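Putative ABC-transporter ATP-binding protein (Alicyclobacillus acidocaldarius, PDB 1Z47) probably binds and hydrolyses ATP as the nucleotide-binding subunit of an ABC transporter thought to import sulfate. Local coordinates at residues Phe17-Lys22 with Leu60-Arg66; Val104-Val108 with Val154-Arg158; Pro164-Asp170 with Val197-Val202; Leu291-Glu296 with Arg336-Trp342; Gly310-Cys315 with Glu326-Ser331. One frame throughout, in Å; residues are numbered along the deposited sequence.

Contact 1: Phe17-Lys22 with Leu60-Arg66; sequences FVGVEK and LIAGLER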
# COMPACT_ATOMS: atom_id res chain seq x y z
N PHE B 17 -24.59 16.70 3.05
CA PHE B 17 -23.97 17.93 3.52
C PHE B 17 -24.58 19.05 2.68
O PHE B 17 -24.70 18.92 1.46
CB PHE B 17 -22.44 17.89 3.32
CG PHE B 17 -21.68 17.31 4.49
CD1 PHE B 17 -20.41 17.78 4.81
CD2 PHE B 17 -22.23 16.29 5.26
CE1 PHE B 17 -19.69 17.25 5.88
CE2 PHE B 17 -21.52 15.75 6.34
CZ PHE B 17 -20.25 16.22 6.65
N VAL B 18 -24.96 20.13 3.34
CA VAL B 18 -25.54 21.28 2.64
C VAL B 18 -24.67 22.50 2.89
O VAL B 18 -24.70 23.08 3.99
CB VAL B 18 -26.98 21.57 3.15
CG1 VAL B 18 -27.56 22.80 2.43
CG2 VAL B 18 -27.86 20.36 2.91
N GLY B 19 -23.88 22.86 1.88
CA GLY B 19 -23.01 24.02 2.00
C GLY B 19 -22.26 24.04 3.31
O GLY B 19 -22.19 25.07 3.98
N VAL B 20 -21.68 22.90 3.68
CA VAL B 20 -20.94 22.78 4.92
C VAL B 20 -19.58 23.44 4.80
O VAL B 20 -18.84 23.21 3.84
CB VAL B 20 -20.78 21.31 5.32
CG1 VAL B 20 -19.95 21.21 6.58
CG2 VAL B 20 -22.16 20.66 5.51
N GLU B 21 -19.27 24.25 5.79
CA GLU B 21 -18.03 24.99 5.83
C GLU B 21 -17.46 24.95 7.24
O GLU B 21 -18.17 25.19 8.21
CB GLU B 21 -18.30 26.43 5.39
CG GLU B 21 -17.12 27.36 5.47
CD GLU B 21 -17.52 28.79 5.13
OE1 GLU B 21 -17.99 29.02 3.98
OE2 GLU B 21 -17.37 29.67 6.01
N LYS B 22 -16.16 24.65 7.33
CA LYS B 22 -15.43 24.57 8.59
C LYS B 22 -14.00 24.85 8.17
O LYS B 22 -13.31 23.98 7.67
CB LYS B 22 -15.54 23.17 9.16
CG LYS B 22 -15.84 23.10 10.64
CD LYS B 22 -14.66 23.49 11.50
CE LYS B 22 -14.93 23.04 12.93
NZ LYS B 22 -13.86 23.42 13.88
N LEU B 60 -17.37 15.64 10.97
CA LEU B 60 -18.59 16.46 10.87
C LEU B 60 -19.82 15.55 10.83
O LEU B 60 -20.89 15.94 11.28
CB LEU B 60 -18.61 17.31 9.59
CG LEU B 60 -18.25 18.80 9.55
CD1 LEU B 60 -18.83 19.51 10.77
CD2 LEU B 60 -16.77 18.99 9.48
N ILE B 61 -19.65 14.35 10.27
CA ILE B 61 -20.75 13.39 10.21
C ILE B 61 -20.97 12.79 11.60
O ILE B 61 -22.11 12.48 12.00
CB ILE B 61 -20.46 12.25 9.22
CG1 ILE B 61 -20.29 12.79 7.80
CG2 ILE B 61 -21.60 11.23 9.25
CD1 ILE B 61 -19.88 11.73 6.78
N ALA B 62 -19.88 12.62 12.35
CA ALA B 62 -19.95 12.05 13.69
C ALA B 62 -20.51 13.04 14.71
O ALA B 62 -21.16 12.65 15.68
CB ALA B 62 -18.56 11.60 14.14
N GLY B 63 -20.27 14.32 14.49
CA GLY B 63 -20.75 15.31 15.43
C GLY B 63 -19.59 15.72 16.30
O GLY B 63 -19.74 16.52 17.20
N LEU B 64 -18.42 15.15 16.02
CA LEU B 64 -17.22 15.49 16.79
C LEU B 64 -16.80 16.91 16.46
O LEU B 64 -16.06 17.54 17.21
CB LEU B 64 -16.10 14.51 16.46
CG LEU B 64 -16.33 13.12 17.07
CD1 LEU B 64 -15.41 12.09 16.42
CD2 LEU B 64 -16.10 13.20 18.59
N GLU B 65 -17.27 17.40 15.31
CA GLU B 65 -16.99 18.76 14.85
C GLU B 65 -18.31 19.34 14.39
O GLU B 65 -19.21 18.61 13.99
CB GLU B 65 -16.02 18.74 13.67
CG GLU B 65 -14.63 18.24 14.01
CD GLU B 65 -13.83 19.24 14.81
OE1 GLU B 65 -12.69 18.91 15.21
OE2 GLU B 65 -14.33 20.37 15.04
N ARG B 66 -18.43 20.66 14.44
CA ARG B 66 -19.65 21.32 14.01
C ARG B 66 -19.33 22.34 12.91
O ARG B 66 -18.36 23.09 13.01
CB ARG B 66 -20.31 22.03 15.18
CG ARG B 66 -21.82 22.03 15.12
CD ARG B 66 -22.41 20.98 16.06
NE ARG B 66 -22.23 21.34 17.47
CZ ARG B 66 -22.71 20.63 18.49
NH1 ARG B 66 -23.40 19.52 18.25
NH2 ARG B 66 -22.50 21.02 19.74
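Lys22 NZ carries the polar end of this contact: it lies 3.3 Å from Glu65 OE2, a salt bridge whose hydrogen bond is weak, and has a second weak bond to Tyr24 OH. The pair joins the antiparallel sheet of the ABC ATPase domain, through strand 15-22, to the loop that leaves helix 54-62, the helix that follows the likely Walker A P-loop. Glu65 spends its other oxygen, OE1, on a salt bridge to Arg59, which fixes the carboxylate from the helix side. A bend at chi2 (-73°) lays the lysine chain against the Arg66 carbonyl, with CE 3.4 Å from Arg66 O.

The other end of the contact is apolar and buried. Strand 15-22 turns a corner at Val18 and Gly19, where Gly19 and Val20 both face Val34 in a G1 beta bulge, and Phe17 and Val20 on the two sides of that corner point toward the helix. Val20 CG1 comes 4.2 Å from Leu60 CG, the two side chains running past each other in opposite directions. Phe17 is stacked on Phe36 and crosses Leu60 and Ile61 at about a right angle; its CZ touches Leu60 CB at 3.5 Å and its CE2 touches Ile61 CG1 at 3.5 Å.

Contact 2: Val104-Val108 with Val154-Arg158; sequences VYDNV and VALAR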
# COMPACT_ATOMS: atom_id res chain seq x y z
N VAL B 104 -14.21 -9.86 25.53
CA VAL B 104 -14.72 -9.57 24.22
C VAL B 104 -16.23 -9.45 24.34
O VAL B 104 -16.82 -8.46 23.89
CB VAL B 104 -14.32 -10.69 23.28
CG1 VAL B 104 -15.11 -10.60 21.95
CG2 VAL B 104 -12.79 -10.62 23.04
N TYR B 105 -16.85 -10.41 25.00
CA TYR B 105 -18.31 -10.37 25.16
C TYR B 105 -18.79 -9.05 25.75
O TYR B 105 -19.76 -8.44 25.28
CB TYR B 105 -18.79 -11.51 26.07
CG TYR B 105 -20.29 -11.53 26.29
CD1 TYR B 105 -21.10 -12.44 25.62
CD2 TYR B 105 -20.90 -10.63 27.17
CE1 TYR B 105 -22.49 -12.47 25.82
CE2 TYR B 105 -22.28 -10.65 27.37
CZ TYR B 105 -23.06 -11.58 26.69
OH TYR B 105 -24.43 -11.60 26.90
N ASP B 106 -18.14 -8.62 26.81
CA ASP B 106 -18.58 -7.39 27.47
C ASP B 106 -18.25 -6.14 26.68
O ASP B 106 -18.98 -5.15 26.75
CB ASP B 106 -18.02 -7.32 28.88
CG ASP B 106 -18.69 -8.31 29.80
OD1 ASP B 106 -19.78 -8.80 29.44
OD2 ASP B 106 -18.14 -8.60 30.88
N ASN B 107 -17.15 -6.18 25.92
CA ASN B 107 -16.78 -5.04 25.09
C ASN B 107 -17.87 -4.82 24.06
O ASN B 107 -18.29 -3.68 23.83
CB ASN B 107 -15.47 -5.31 24.36
CG ASN B 107 -14.29 -4.64 25.03
OD1 ASN B 107 -14.06 -3.44 24.85
ND2 ASN B 107 -13.53 -5.41 25.80
N VAL B 108 -18.33 -5.92 23.47
CA VAL B 108 -19.37 -5.87 22.44
C VAL B 108 -20.79 -5.56 22.93
O VAL B 108 -21.58 -4.99 22.19
CB VAL B 108 -19.41 -7.20 21.64
CG1 VAL B 108 -20.67 -7.27 20.78
CG2 VAL B 108 -18.18 -7.29 20.75
N VAL B 154 -13.37 -7.09 16.96
CA VAL B 154 -14.14 -6.81 18.17
C VAL B 154 -14.64 -5.37 18.19
O VAL B 154 -15.76 -5.09 18.58
CB VAL B 154 -13.30 -7.11 19.47
CG1 VAL B 154 -14.11 -6.77 20.72
CG2 VAL B 154 -12.90 -8.59 19.52
N ALA B 155 -13.80 -4.44 17.73
CA ALA B 155 -14.17 -3.03 17.69
C ALA B 155 -15.35 -2.83 16.73
O ALA B 155 -16.27 -2.06 17.00
CB ALA B 155 -12.94 -2.17 17.24
N LEU B 156 -15.33 -3.51 15.59
CA LEU B 156 -16.43 -3.39 14.65
C LEU B 156 -17.71 -3.98 15.27
O LEU B 156 -18.81 -3.46 15.06
CB LEU B 156 -16.10 -4.10 13.32
CG LEU B 156 -17.17 -4.10 12.22
CD1 LEU B 156 -17.60 -2.67 11.88
CD2 LEU B 156 -16.62 -4.80 10.97
N ALA B 157 -17.56 -5.05 16.06
CA ALA B 157 -18.74 -5.66 16.71
C ALA B 157 -19.37 -4.70 17.73
O ALA B 157 -20.60 -4.54 17.78
CB ALA B 157 -18.33 -7.00 17.38
N ARG B 158 -18.53 -4.06 18.55
CA ARG B 158 -18.97 -3.08 19.55
C ARG B 158 -19.72 -1.94 18.89
O ARG B 158 -20.78 -1.53 19.36
CB ARG B 158 -17.77 -2.49 20.31
CG ARG B 158 -18.10 -1.34 21.25
CD ARG B 158 -16.89 -0.93 22.11
NE ARG B 158 -15.78 -0.44 21.29
CZ ARG B 158 -14.58 -0.09 21.76
NH1 ARG B 158 -13.65 0.34 20.92
NH2 ARG B 158 -14.31 -0.18 23.06
O HOH W 1 -21.69 -2.22 21.75
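Apolar packing comes first: Val104 and Val108, one turn apart on helix 104-109, meet Val154 and Ala157 of helix 148-160. Val104 CG1 lies 3.9 Å from Val154 CG2, while the other branch of Val154, CG1, reaches Val108 CG2 at 4.1 Å. With CG1 of Val108 anti to its own N (chi1 168°), CG2 is left to press on Ala157 CB at 3.4 Å, tighter than usual for two carbons. The backbones close in beside this alanine, with the CA atoms of Val108 and Arg158 4.0 Å apart.

Polar groups line the Asn107-Arg158 side but do not bond one another. The aliphatic part of Arg158 runs past the Asn107 carbonyl, CG standing 3.5 Å from Asn107 O. Farther out, the amide of Asn107 and the guanidinium are turned 60° against each other, and each has its partners elsewhere: Asn107 OD1 accepts from Phe99 N and ND2 donates to Thr103 O, while Arg158 makes cation-pi contacts with Tyr96 and Phe99 and a weak hydrogen bond from NH2 to Ala97 O.

One water joins the backbones, donating to Val108 O at 2.8 Å and to Arg158 O at 2.6 Å. The short helical segments approach to 8.9 Å at 38°, both pointing roughly the same way. This packing lies in the helical subdomain, on the helix that begins in the LSGGQ signature motif of ABC ATPases.

Contact 3: Pro164-Asp170 with Val197-Val202; sequences PQVLLFD and VTSVFV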
# COMPACT_ATOMS: atom_id res chain seq x y z
N PRO B 164 -26.35 0.83 14.52
CA PRO B 164 -26.23 2.20 14.02
C PRO B 164 -26.73 2.34 12.59
O PRO B 164 -26.73 1.38 11.82
CB PRO B 164 -24.73 2.49 14.10
CG PRO B 164 -24.29 1.62 15.25
CD PRO B 164 -25.05 0.33 15.01
N GLN B 165 -27.15 3.55 12.24
CA GLN B 165 -27.64 3.85 10.89
C GLN B 165 -26.40 4.05 10.00
O GLN B 165 -26.36 3.61 8.84
CB GLN B 165 -28.43 5.16 10.87
CG GLN B 165 -29.93 5.07 11.12
CD GLN B 165 -30.60 6.43 10.89
OE1 GLN B 165 -30.55 6.98 9.78
NE2 GLN B 165 -31.21 6.98 11.94
N VAL B 166 -25.42 4.75 10.56
CA VAL B 166 -24.18 5.06 9.86
C VAL B 166 -22.97 4.48 10.59
O VAL B 166 -22.88 4.50 11.81
CB VAL B 166 -24.01 6.59 9.69
CG1 VAL B 166 -22.77 6.87 8.85
CG2 VAL B 166 -25.25 7.19 9.00
N LEU B 167 -22.02 3.98 9.80
CA LEU B 167 -20.80 3.40 10.31
C LEU B 167 -19.64 4.28 9.77
O LEU B 167 -19.52 4.47 8.56
CB LEU B 167 -20.71 1.97 9.78
CG LEU B 167 -19.96 0.90 10.58
CD1 LEU B 167 -20.56 0.78 11.99
CD2 LEU B 167 -20.08 -0.43 9.84
N LEU B 168 -18.83 4.82 10.68
CA LEU B 168 -17.69 5.67 10.31
C LEU B 168 -16.32 5.06 10.65
O LEU B 168 -16.06 4.70 11.81
CB LEU B 168 -17.81 7.02 11.01
CG LEU B 168 -19.16 7.72 10.79
CD1 LEU B 168 -19.17 9.04 11.54
CD2 LEU B 168 -19.39 7.92 9.30
N PHE B 169 -15.42 4.97 9.67
CA PHE B 169 -14.08 4.41 9.92
C PHE B 169 -13.01 5.48 9.76
O PHE B 169 -12.92 6.11 8.71
CB PHE B 169 -13.78 3.27 8.93
CG PHE B 169 -14.71 2.11 9.05
CD1 PHE B 169 -15.99 2.16 8.50
CD2 PHE B 169 -14.32 0.95 9.72
CE1 PHE B 169 -16.86 1.09 8.62
CE2 PHE B 169 -15.18 -0.13 9.86
CZ PHE B 169 -16.46 -0.06 9.31
N ASP B 170 -12.21 5.73 10.79
CA ASP B 170 -11.14 6.72 10.66
C ASP B 170 -9.77 6.03 10.64
O ASP B 170 -9.10 5.97 11.67
CB ASP B 170 -11.19 7.72 11.81
CG ASP B 170 -10.31 8.94 11.55
OD1 ASP B 170 -10.18 9.77 12.48
OD2 ASP B 170 -9.75 9.09 10.43
N VAL B 197 -25.80 -1.58 6.21
CA VAL B 197 -25.68 -0.24 6.76
C VAL B 197 -25.07 0.74 5.74
O VAL B 197 -24.76 0.36 4.62
CB VAL B 197 -24.77 -0.28 8.02
CG1 VAL B 197 -24.83 1.03 8.79
CG2 VAL B 197 -25.19 -1.43 8.90
N THR B 198 -24.94 2.01 6.14
CA THR B 198 -24.34 3.06 5.30
C THR B 198 -22.94 3.27 5.91
O THR B 198 -22.83 3.54 7.11
CB THR B 198 -25.14 4.38 5.41
OG1 THR B 198 -26.48 4.17 4.93
CG2 THR B 198 -24.46 5.49 4.58
N SER B 199 -21.89 3.16 5.11
CA SER B 199 -20.55 3.30 5.66
C SER B 199 -19.67 4.34 4.94
O SER B 199 -19.72 4.46 3.72
CB SER B 199 -19.84 1.94 5.61
OG SER B 199 -20.51 0.97 6.40
N VAL B 200 -18.88 5.07 5.71
CA VAL B 200 -17.97 6.08 5.18
C VAL B 200 -16.60 5.84 5.82
O VAL B 200 -16.50 5.69 7.04
CB VAL B 200 -18.41 7.52 5.55
CG1 VAL B 200 -17.60 8.54 4.71
CG2 VAL B 200 -19.90 7.72 5.30
N PHE B 201 -15.53 5.84 5.02
CA PHE B 201 -14.21 5.63 5.59
C PHE B 201 -13.25 6.65 5.00
O PHE B 201 -13.46 7.16 3.91
CB PHE B 201 -13.72 4.19 5.34
CG PHE B 201 -13.49 3.86 3.89
CD1 PHE B 201 -12.22 3.97 3.33
CD2 PHE B 201 -14.54 3.39 3.10
CE1 PHE B 201 -12.00 3.61 2.00
CE2 PHE B 201 -14.35 3.03 1.78
CZ PHE B 201 -13.07 3.14 1.21
N VAL B 202 -12.20 6.96 5.75
CA VAL B 202 -11.20 7.95 5.35
C VAL B 202 -9.98 7.21 4.82
O VAL B 202 -9.60 6.17 5.37
CB VAL B 202 -10.81 8.83 6.56
CG1 VAL B 202 -9.48 9.53 6.32
CG2 VAL B 202 -11.94 9.87 6.83
O HOH W 2 -10.62 4.36 6.85
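Leu167 N donates to Thr198 O at 2.8 Å, and Leu167 O accepts from Val200 N at 3.0 Å, so one residue spends both backbone groups on the neighbouring strand. Phe169 repeats the pattern with Val200 O at 2.9 Å and Val202 N at 3.2 Å, the ladder of two parallel strands. At the entry, the bond from Thr198 N to Gln165 O is weak. A water near the far end donates to Val202 O at 2.6 Å.

Side chains in register pair on the two faces. Leu168 and Val200 lie side by side, Leu168 CD2 being 3.9 Å from Val200 CB. On the other face Phe169 CB meets Phe201 CB at 3.7 Å; from there the Phe169 ring turns its edge to Val200 O, whereas the Phe201 ring leads away. Ser199 OG sits 3.5 Å from Leu167 CB, held by a hydrogen bond to His192 on helix 178-195, the crossover of this beta-alpha-beta unit.

Strand 166-170, ending in Asp170, is probably the Walker B strand of P-loop ATPases. In the mixed sheet the two run between strand 89-93, beside Leu168, and strand 43-47, beside Val200, with helix 54-62 over the face of Leu168, Asp170 and Val202.

Contact 4: Leu291-Glu296 with Arg336-Trp342; sequences LQPASE and RWSPGAW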
# COMPACT_ATOMS: atom_id res chain seq x y z
N LEU B 291 6.51 -0.62 -25.61
CA LEU B 291 7.91 -0.48 -25.99
C LEU B 291 8.33 -1.47 -27.07
O LEU B 291 7.93 -2.63 -27.06
CB LEU B 291 8.79 -0.65 -24.76
CG LEU B 291 8.28 0.16 -23.56
CD1 LEU B 291 9.19 -0.05 -22.38
CD2 LEU B 291 8.18 1.63 -23.93
N GLN B 292 9.16 -0.99 -27.99
CA GLN B 292 9.65 -1.80 -29.09
C GLN B 292 11.10 -1.40 -29.26
O GLN B 292 11.42 -0.21 -29.23
CB GLN B 292 8.83 -1.50 -30.34
CG GLN B 292 7.35 -1.74 -30.10
CD GLN B 292 6.46 -1.40 -31.28
OE1 GLN B 292 6.64 -1.95 -32.38
NE2 GLN B 292 5.50 -0.51 -31.07
N PRO B 293 12.00 -2.38 -29.44
CA PRO B 293 13.43 -2.13 -29.61
C PRO B 293 13.73 -1.07 -30.67
O PRO B 293 12.90 -0.81 -31.54
CB PRO B 293 13.98 -3.51 -29.99
CG PRO B 293 13.01 -4.46 -29.33
CD PRO B 293 11.69 -3.81 -29.64
N ALA B 294 14.91 -0.46 -30.57
CA ALA B 294 15.32 0.57 -31.53
C ALA B 294 16.77 0.99 -31.34
O ALA B 294 17.40 0.69 -30.31
CB ALA B 294 14.40 1.79 -31.41
N SER B 295 17.30 1.68 -32.34
CA SER B 295 18.67 2.18 -32.30
C SER B 295 18.67 3.51 -31.56
O SER B 295 17.67 4.25 -31.61
CB SER B 295 19.20 2.38 -33.73
OG SER B 295 18.42 3.34 -34.44
N GLU B 296 19.77 3.82 -30.88
CA GLU B 296 19.89 5.09 -30.15
C GLU B 296 19.51 6.18 -31.14
O GLU B 296 18.71 7.07 -30.86
CB GLU B 296 21.33 5.30 -29.67
CG GLU B 296 21.64 6.70 -29.20
CD GLU B 296 23.02 6.81 -28.58
OE1 GLU B 296 23.99 6.38 -29.23
OE2 GLU B 296 23.13 7.32 -27.45
N ARG B 336 12.42 -8.89 -21.44
CA ARG B 336 12.60 -8.18 -22.71
C ARG B 336 13.41 -6.88 -22.72
O ARG B 336 14.07 -6.58 -23.72
CB ARG B 336 11.23 -7.91 -23.34
CG ARG B 336 11.33 -7.30 -24.72
CD ARG B 336 9.98 -7.18 -25.38
NE ARG B 336 10.10 -6.61 -26.71
CZ ARG B 336 9.07 -6.39 -27.53
NH1 ARG B 336 7.83 -6.69 -27.15
NH2 ARG B 336 9.27 -5.87 -28.73
N TRP B 337 13.37 -6.11 -21.64
CA TRP B 337 14.09 -4.83 -21.61
C TRP B 337 15.19 -4.75 -20.57
O TRP B 337 14.92 -4.81 -19.37
CB TRP B 337 13.11 -3.69 -21.40
CG TRP B 337 11.91 -3.78 -22.27
CD1 TRP B 337 10.63 -4.04 -21.87
CD2 TRP B 337 11.87 -3.65 -23.69
NE1 TRP B 337 9.80 -4.08 -22.96
CE2 TRP B 337 10.53 -3.84 -24.09
CE3 TRP B 337 12.84 -3.39 -24.66
CZ2 TRP B 337 10.14 -3.78 -25.43
CZ3 TRP B 337 12.45 -3.33 -25.99
CH2 TRP B 337 11.11 -3.53 -26.36
N SER B 338 16.42 -4.57 -21.03
CA SER B 338 17.57 -4.49 -20.14
C SER B 338 18.07 -3.05 -19.99
O SER B 338 17.87 -2.22 -20.88
CB SER B 338 18.70 -5.37 -20.69
OG SER B 338 19.83 -5.37 -19.83
N PRO B 339 18.71 -2.73 -18.85
CA PRO B 339 19.21 -1.37 -18.64
C PRO B 339 20.04 -0.95 -19.86
O PRO B 339 20.49 -1.80 -20.62
CB PRO B 339 20.07 -1.51 -17.38
CG PRO B 339 19.37 -2.58 -16.62
CD PRO B 339 19.03 -3.59 -17.70
N GLY B 340 20.23 0.36 -20.03
CA GLY B 340 21.02 0.84 -21.15
C GLY B 340 20.36 0.67 -22.51
O GLY B 340 20.59 1.46 -23.42
N ALA B 341 19.54 -0.37 -22.65
CA ALA B 341 18.85 -0.63 -23.91
C ALA B 341 18.08 0.57 -24.45
O ALA B 341 17.46 1.32 -23.68
CB ALA B 341 17.91 -1.81 -23.74
N TRP B 342 18.11 0.78 -25.77
CA TRP B 342 17.39 1.88 -26.41
C TRP B 342 16.01 1.42 -26.88
O TRP B 342 15.86 0.29 -27.35
CB TRP B 342 18.18 2.46 -27.59
CG TRP B 342 19.29 3.36 -27.15
CD1 TRP B 342 20.59 3.00 -26.91
CD2 TRP B 342 19.17 4.73 -26.75
NE1 TRP B 342 21.28 4.07 -26.39
CE2 TRP B 342 20.44 5.14 -26.28
CE3 TRP B 342 18.11 5.65 -26.75
CZ2 TRP B 342 20.68 6.44 -25.81
CZ3 TRP B 342 18.35 6.94 -26.28
CH2 TRP B 342 19.63 7.32 -25.81
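Glu296 climbs across the indole of Trp342 almost atom by atom. Its CB stands over the five-membered ring, 3.4 Å from the centroid and only 8° off the normal, a clear CH-pi contact. CG, placed anti to the backbone N (chi1 167°), moves on to the six-membered ring, over the bond between CE2 and CZ2, 3.5 Å from Trp342 CE2. CD also lies near CZ2, and at the tip the carboxylate is turned 47° from the ring plane, with OE2 3.1 Å from Trp342 CZ2. Beside it Ala294 N gives a weak hydrogen bond to Trp342 O.

Trp337 makes the second aromatic contact, at the end of strand 289-293. Leu291 covers one face of its indole: CB is 3.5 Å from Trp337 CZ2, and CD1 makes a CH-pi contact 4.2 Å from the five-membered-ring centroid. Arg336 CG lies over the opposite face, and its extended chain carries NH2 to within 3.3 Å of Pro293 CD. Pro293 itself comes up at the ring's edge, CD 3.3 Å from Trp337 CH2.

Trp337 lies in the loop before strand 342-347 of the C-terminal sheet and Trp342 opens that strand; a type II turn from Ser338 to Ala341 separates them. With one weak hydrogen bond across it, the contact rests mostly on ring carbon against aliphatic carbon, with a carbonyl and a carboxylate oxygen close to ring carbons.

Contact 5: Gly310-Cys315 with Glu326-Ser331; sequences GSYSAC and EVHVPS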
# COMPACT_ATOMS: atom_id res chain seq x y z
N GLY B 310 5.08 -9.29 -10.57
CA GLY B 310 4.09 -10.36 -10.57
C GLY B 310 3.20 -10.38 -11.79
O GLY B 310 3.47 -11.09 -12.75
N SER B 311 2.12 -9.62 -11.73
CA SER B 311 1.16 -9.53 -12.83
C SER B 311 1.71 -8.68 -13.98
O SER B 311 1.13 -8.66 -15.06
CB SER B 311 -0.14 -8.89 -12.34
OG SER B 311 -0.90 -8.42 -13.44
N TYR B 312 2.80 -7.98 -13.72
CA TYR B 312 3.40 -7.12 -14.75
C TYR B 312 4.80 -6.74 -14.33
O TYR B 312 5.17 -6.85 -13.16
CB TYR B 312 2.55 -5.85 -14.92
CG TYR B 312 2.65 -4.89 -13.76
CD1 TYR B 312 3.67 -3.94 -13.71
CD2 TYR B 312 1.78 -4.97 -12.66
CE1 TYR B 312 3.83 -3.10 -12.61
CE2 TYR B 312 1.94 -4.13 -11.54
CZ TYR B 312 2.97 -3.19 -11.53
OH TYR B 312 3.17 -2.37 -10.44
N SER B 313 5.59 -6.29 -15.31
CA SER B 313 6.94 -5.85 -15.07
C SER B 313 6.97 -4.32 -15.19
O SER B 313 6.42 -3.75 -16.15
CB SER B 313 7.89 -6.48 -16.09
OG SER B 313 9.25 -6.11 -15.86
N ALA B 314 7.58 -3.66 -14.23
CA ALA B 314 7.66 -2.21 -14.27
C ALA B 314 8.95 -1.83 -14.97
O ALA B 314 10.02 -2.34 -14.65
CB ALA B 314 7.63 -1.63 -12.85
N CYS B 315 8.84 -0.93 -15.93
CA CYS B 315 10.02 -0.49 -16.64
C CYS B 315 10.15 1.04 -16.65
O CYS B 315 9.26 1.75 -17.11
CB CYS B 315 9.97 -1.02 -18.08
SG CYS B 315 11.50 -0.74 -19.00
N GLU B 326 7.45 5.82 -16.41
CA GLU B 326 7.22 4.50 -15.85
C GLU B 326 6.24 3.81 -16.78
O GLU B 326 5.19 4.34 -17.11
CB GLU B 326 6.62 4.55 -14.43
CG GLU B 326 6.41 3.13 -13.85
CD GLU B 326 5.92 3.11 -12.41
OE1 GLU B 326 5.98 4.15 -11.73
OE2 GLU B 326 5.48 2.02 -11.96
N VAL B 327 6.62 2.62 -17.21
CA VAL B 327 5.80 1.84 -18.13
C VAL B 327 5.56 0.45 -17.53
O VAL B 327 6.46 -0.12 -16.91
CB VAL B 327 6.53 1.66 -19.50
CG1 VAL B 327 5.69 0.75 -20.43
CG2 VAL B 327 6.78 3.05 -20.15
N HIS B 328 4.36 -0.09 -17.74
CA HIS B 328 4.04 -1.42 -17.23
C HIS B 328 3.88 -2.38 -18.41
O HIS B 328 2.99 -2.20 -19.24
CB HIS B 328 2.74 -1.37 -16.40
CG HIS B 328 2.90 -0.67 -15.08
ND1 HIS B 328 1.86 -0.51 -14.19
CD2 HIS B 328 3.99 -0.12 -14.49
CE1 HIS B 328 2.30 0.11 -13.11
NE2 HIS B 328 3.59 0.36 -13.27
N VAL B 329 4.76 -3.37 -18.51
CA VAL B 329 4.64 -4.34 -19.61
C VAL B 329 4.18 -5.70 -19.06
O VAL B 329 4.49 -6.03 -17.93
CB VAL B 329 5.97 -4.51 -20.35
CG1 VAL B 329 6.44 -3.17 -20.91
CG2 VAL B 329 7.03 -5.09 -19.43
N PRO B 330 3.45 -6.49 -19.87
CA PRO B 330 2.95 -7.81 -19.45
C PRO B 330 4.02 -8.74 -18.86
O PRO B 330 5.19 -8.68 -19.23
CB PRO B 330 2.35 -8.38 -20.73
CG PRO B 330 3.13 -7.71 -21.82
CD PRO B 330 3.20 -6.29 -21.31
N SER B 331 3.61 -9.58 -17.91
CA SER B 331 4.55 -10.52 -17.28
C SER B 331 5.31 -11.30 -18.36
O SER B 331 6.48 -11.66 -18.18
CB SER B 331 3.81 -11.51 -16.39
OG SER B 331 3.15 -10.84 -15.33
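Tyr312 and His328 stack face to face across a beta hairpin, ring centroids 4.1 Å apart and planes at 25°. The overlap is offset: Tyr312 CE1 lies over the centre of the imidazole, whereas His328 ND1 sits near the rim of the phenol. Tyr312 gets there by putting CG between its backbone N and carbonyl carbon (chi1 72°), which swings the ring toward the other strand. The imidazole is held in its rotation by Glu326 two residues back: His328 NE2 donates to Glu326 OE2 at 2.8 Å, with OE2 in the ring plane but the nitrogen above the carboxylate plane. Tyr312 OH, for its part, bonds Lys309 NZ.

Beneath the rings, strands 312-319 and 324-330 run antiparallel. Ser313 and Val329 form a hydrogen-bonded pair, Ser313 N to Val329 O at 2.9 Å and nearly straight (174°). Cys315 and Val327 form the next, Cys315 N reaching Val327 O at 2.7 Å. Their side chains share the buried face, where Ser313 CB touches Val329 CG2 at 3.7 Å.

Beyond the ladder Ser331 OG donates to Gly310 O at 2.6 Å, tying together the chain ends at the open side of the hairpin, close to where Ser311 packs on Lys287 of the second subunit. The carboxylate beside the imidazole would be expected to favour a protonated His328, which would then lie over the pi face of the phenol, an interaction of cation-pi kind.

Contacts 1, 2 and 3 belong to the ABC ATPase domain and contacts 4 and 5 to the C-terminal sheet, with about 49 Å between the centres of contacts 3 and 4. Contacts 2 and 3 are buried; the other three are only partly so. Contact 3 links the ATPase trio: Leu168 packs on Ile61 and Ala62 of contact 1, while Leu156 of contact 2 reaches Leu167 and Phe169. Contacts 4 and 5 reach one sheet and touch through Leu291 and Trp337 against Cys315, Val327 and Val329. Backbone ladders dominate contacts 3 and 5, valine packing contact 2, indole faces contact 4, and a salt bridge edges contact 1.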